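Local coordinates for protein xylulose kinase (Bifidobacterium adolescentis ATCC 15703, PDB 3I8B) that probably phosphorylates D-xylulose to D-xylulose 5-phosphate at the expense of ATP, as a member of the FGGY family of carbohydrate kinases, at residues A465-A470 with E478-Q483. Sequence-based numbering, arbitrary orientation.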
ATOM      1  N   ALA A 465      -2.869  -2.455 -13.178  1.00 10.21           N
ATOM      2  CA  ALA A 465      -2.311  -3.746 -13.565  1.00 10.26           C
ATOM      3  C   ALA A 465      -2.437  -3.970 -15.075  1.00 11.99           C
ATOM      4  O   ALA A 465      -1.514  -4.499 -15.706  1.00  9.01           O
ATOM      5  CB  ALA A 465      -2.946  -4.897 -12.770  1.00  7.42           C
ATOM      6  N   ALA A 466      -3.564  -3.559 -15.657  1.00  9.90           N
ATOM      7  CA  ALA A 466      -3.725  -3.687 -17.101  1.00  9.61           C
ATOM      8  C   ALA A 466      -2.744  -2.777 -17.819  1.00  8.21           C
ATOM      9  O   ALA A 466      -2.206  -3.141 -18.856  1.00 10.31           O
ATOM     10  CB  ALA A 466      -5.178  -3.362 -17.535  1.00  8.47           C
ATOM     11  N   ARG A 467      -2.515  -1.590 -17.266  1.00  8.74           N
ATOM     12  CA  ARG A 467      -1.578  -0.638 -17.866  1.00 10.52           C
ATOM     13  C   ARG A 467      -0.165  -1.195 -17.858  1.00  9.73           C
ATOM     14  O   ARG A 467       0.606  -1.003 -18.802  1.00  9.97           O
ATOM     15  CB  ARG A 467      -1.628   0.723 -17.150  1.00 13.91           C
ATOM     16  CG  ARG A 467      -0.974   1.859 -17.931  1.00 12.81           C
ATOM     17  CD  ARG A 467      -1.076   3.232 -17.227  1.00 15.69           C
ATOM     18  NE  ARG A 467      -0.407   4.260 -18.029  1.00 17.68           N
ATOM     19  CZ  ARG A 467       0.284   5.291 -17.544  1.00 16.89           C
ATOM     20  NH1 ARG A 467       0.411   5.462 -16.236  1.00 16.59           N
ATOM     21  NH2 ARG A 467       0.855   6.157 -18.374  1.00 13.56           N
ATOM     22  N   GLN A 468       0.171  -1.921 -16.809  1.00  8.59           N
ATOM     23  CA  GLN A 468       1.512  -2.483 -16.718  1.00  9.95           C
ATOM     24  C   GLN A 468       1.674  -3.645 -17.682  1.00  9.29           C
ATOM     25  O   GLN A 468       2.729  -3.808 -18.293  1.00 11.37           O
ATOM     26  CB  GLN A 468       1.826  -2.932 -15.288  1.00  9.83           C
ATOM     27  CG  GLN A 468       3.227  -3.545 -15.127  1.00  7.81           C
ATOM     28  CD  GLN A 468       3.321  -4.411 -13.870  1.00  9.92           C
ATOM     29  OE1 GLN A 468       2.713  -5.479 -13.797  1.00  8.21           O
ATOM     30  NE2 GLN A 468       4.081  -3.945 -12.875  1.00  8.44           N
ATOM     31  N   ALA A 469       0.635  -4.459 -17.811  1.00 10.39           N
ATOM     32  CA  ALA A 469       0.672  -5.562 -18.777  1.00 10.57           C
ATOM     33  C   ALA A 469       0.766  -5.013 -20.209  1.00 10.60           C
ATOM     34  O   ALA A 469       1.524  -5.529 -21.034  1.00 10.16           O
ATOM     35  CB  ALA A 469      -0.549  -6.456 -18.623  1.00  6.54           C
ATOM     36  N   ALA A 470      -0.004  -3.965 -20.499  1.00 12.06           N
ATOM     37  CA  ALA A 470       0.085  -3.314 -21.813  1.00 10.18           C
ATOM     38  C   ALA A 470       1.467  -2.672 -22.044  1.00 10.49           C
ATOM     39  O   ALA A 470       2.028  -2.720 -23.146  1.00 10.62           O
ATOM     40  CB  ALA A 470      -1.026  -2.300 -21.984  1.00  9.97           C
ATOM     41  N   GLU A 478       8.030   4.187 -22.347  1.00 22.59           N
ATOM     42  CA  GLU A 478       7.014   4.785 -21.496  1.00 23.66           C
ATOM     43  C   GLU A 478       5.756   3.929 -21.471  1.00 20.87           C
ATOM     44  O   GLU A 478       5.444   3.251 -22.456  1.00 17.44           O
ATOM     45  CB  GLU A 478       6.687   6.212 -21.959  1.00 28.65           C
ATOM     46  CG  GLU A 478       7.879   7.174 -21.921  1.00 31.41           C
ATOM     47  CD  GLU A 478       8.399   7.419 -20.508  1.00 36.91           C
ATOM     48  OE1 GLU A 478       7.611   7.295 -19.544  1.00 39.43           O
ATOM     49  OE2 GLU A 478       9.597   7.746 -20.360  1.00 43.92           O
ATOM     50  N   PRO A 479       5.042   3.951 -20.334  1.00 18.23           N
ATOM     51  CA  PRO A 479       3.791   3.208 -20.137  1.00 19.12           C
ATOM     52  C   PRO A 479       2.735   3.769 -21.076  1.00 17.86           C
ATOM     53  O   PRO A 479       2.861   4.921 -21.497  1.00 19.84           O
ATOM     54  CB  PRO A 479       3.393   3.518 -18.672  1.00 16.66           C
ATOM     55  CG  PRO A 479       4.418   4.427 -18.120  1.00 19.38           C
ATOM     56  CD  PRO A 479       5.346   4.867 -19.217  1.00 22.62           C
ATOM     57  N   PRO A 480       1.717   2.963 -21.415  1.00 19.06           N
ATOM     58  CA  PRO A 480       0.608   3.381 -22.274  1.00 19.33           C
ATOM     59  C   PRO A 480      -0.000   4.710 -21.840  1.00 18.42           C
ATOM     60  O   PRO A 480      -0.401   4.852 -20.683  1.00 17.48           O
ATOM     61  CB  PRO A 480      -0.415   2.252 -22.076  1.00 17.80           C
ATOM     62  CG  PRO A 480       0.418   1.067 -21.802  1.00 16.85           C
ATOM     63  CD  PRO A 480       1.586   1.556 -21.000  1.00 18.13           C
ATOM     64  N   ALA A 481      -0.088   5.661 -22.765  1.00 17.48           N
ATOM     65  CA  ALA A 481      -0.705   6.955 -22.483  1.00 17.65           C
ATOM     66  C   ALA A 481      -2.236   6.904 -22.530  1.00 21.10           C
ATOM     67  O   ALA A 481      -2.847   7.462 -23.444  1.00 20.68           O
ATOM     68  CB  ALA A 481      -0.187   7.999 -23.456  1.00 23.62           C
ATOM     69  N   TRP A 482      -2.853   6.255 -21.542  1.00 19.20           N
ATOM     70  CA  TRP A 482      -4.309   6.095 -21.508  1.00 16.85           C
ATOM     71  C   TRP A 482      -5.053   7.354 -21.021  1.00 22.66           C
ATOM     72  O   TRP A 482      -4.566   8.090 -20.161  1.00 22.13           O
ATOM     73  CB  TRP A 482      -4.712   4.876 -20.652  1.00 15.69           C
ATOM     74  CG  TRP A 482      -4.310   3.542 -21.248  1.00 14.71           C
ATOM     75  CD1 TRP A 482      -3.841   3.322 -22.514  1.00 16.67           C
ATOM     76  CD2 TRP A 482      -4.366   2.250 -20.612  1.00 13.73           C
ATOM     77  NE1 TRP A 482      -3.600   1.983 -22.705  1.00 14.55           N
ATOM     78  CE2 TRP A 482      -3.917   1.301 -21.556  1.00 13.35           C
ATOM     79  CE3 TRP A 482      -4.756   1.803 -19.339  1.00 12.68           C
ATOM     80  CZ2 TRP A 482      -3.839  -0.065 -21.269  1.00 11.65           C
ATOM     81  CZ3 TRP A 482      -4.678   0.444 -19.052  1.00  9.41           C
ATOM     82  CH2 TRP A 482      -4.227  -0.472 -20.011  1.00 11.36           C
ATOM     83  N   GLN A 483      -6.234   7.592 -21.584  1.00 23.82           N
ATOM     84  CA  GLN A 483      -7.092   8.680 -21.132  1.00 28.17           C
ATOM     85  C   GLN A 483      -7.503   8.468 -19.685  1.00 26.59           C
ATOM     86  O   GLN A 483      -7.883   7.366 -19.285  1.00 27.85           O
ATOM     87  CB  GLN A 483      -8.352   8.792 -22.000  1.00 31.60           C
ATOM     88  CG  GLN A 483      -8.281   9.855 -23.089  1.00 41.13           C
ATOM     89  CD  GLN A 483      -8.357  11.276 -22.543  1.00 49.94           C
ATOM     90  OE1 GLN A 483      -7.579  12.150 -22.943  1.00 51.87           O
ATOM     91  NE2 GLN A 483      -9.293  11.511 -21.626  1.00 45.91           N
TER
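Trp482 and Pro480 fit against one side of helix 460-474, where alanines keep the surface shallow and Arg467 supplies the one long ridge. The indole's leading corner, CH2, pushes up to the helix backbone, 3.4 Å from Arg467 CA, an approach possible because Ala466 and Ala470 offer only methyls beside it. The Ala470 methyl in turn fills the notch between Trp482 CZ2 and Pro480 CG, 3.7 Å from each. With CG anti to the backbone N (chi1 -164°) and the chain extended as far as NE, Arg467 runs alongside the indole, its CG making a CH-pi contact over the six-membered ring. At its end the guanidinium, one face under Pro479 CB, takes Pro480 O side-on: Arg467 NE donates in the carbonyl plane at 2.7 Å, Arg467 NH2 from above it at 2.9 Å. Shortening Arg467 to an alanine would probably leave Pro480 O without both donors and take the stem off the indole face, leaving Pro480 CB there. Arg467 NH1 reaches Leu280 O and Trp482 NE1 reaches Ala24 O, joining helix and loop to the N-terminal domain of this actin-like fold. Rigid proline rings thus supply shape, Pro480 the carbonyl, and arginine apolar stem plus forked donor.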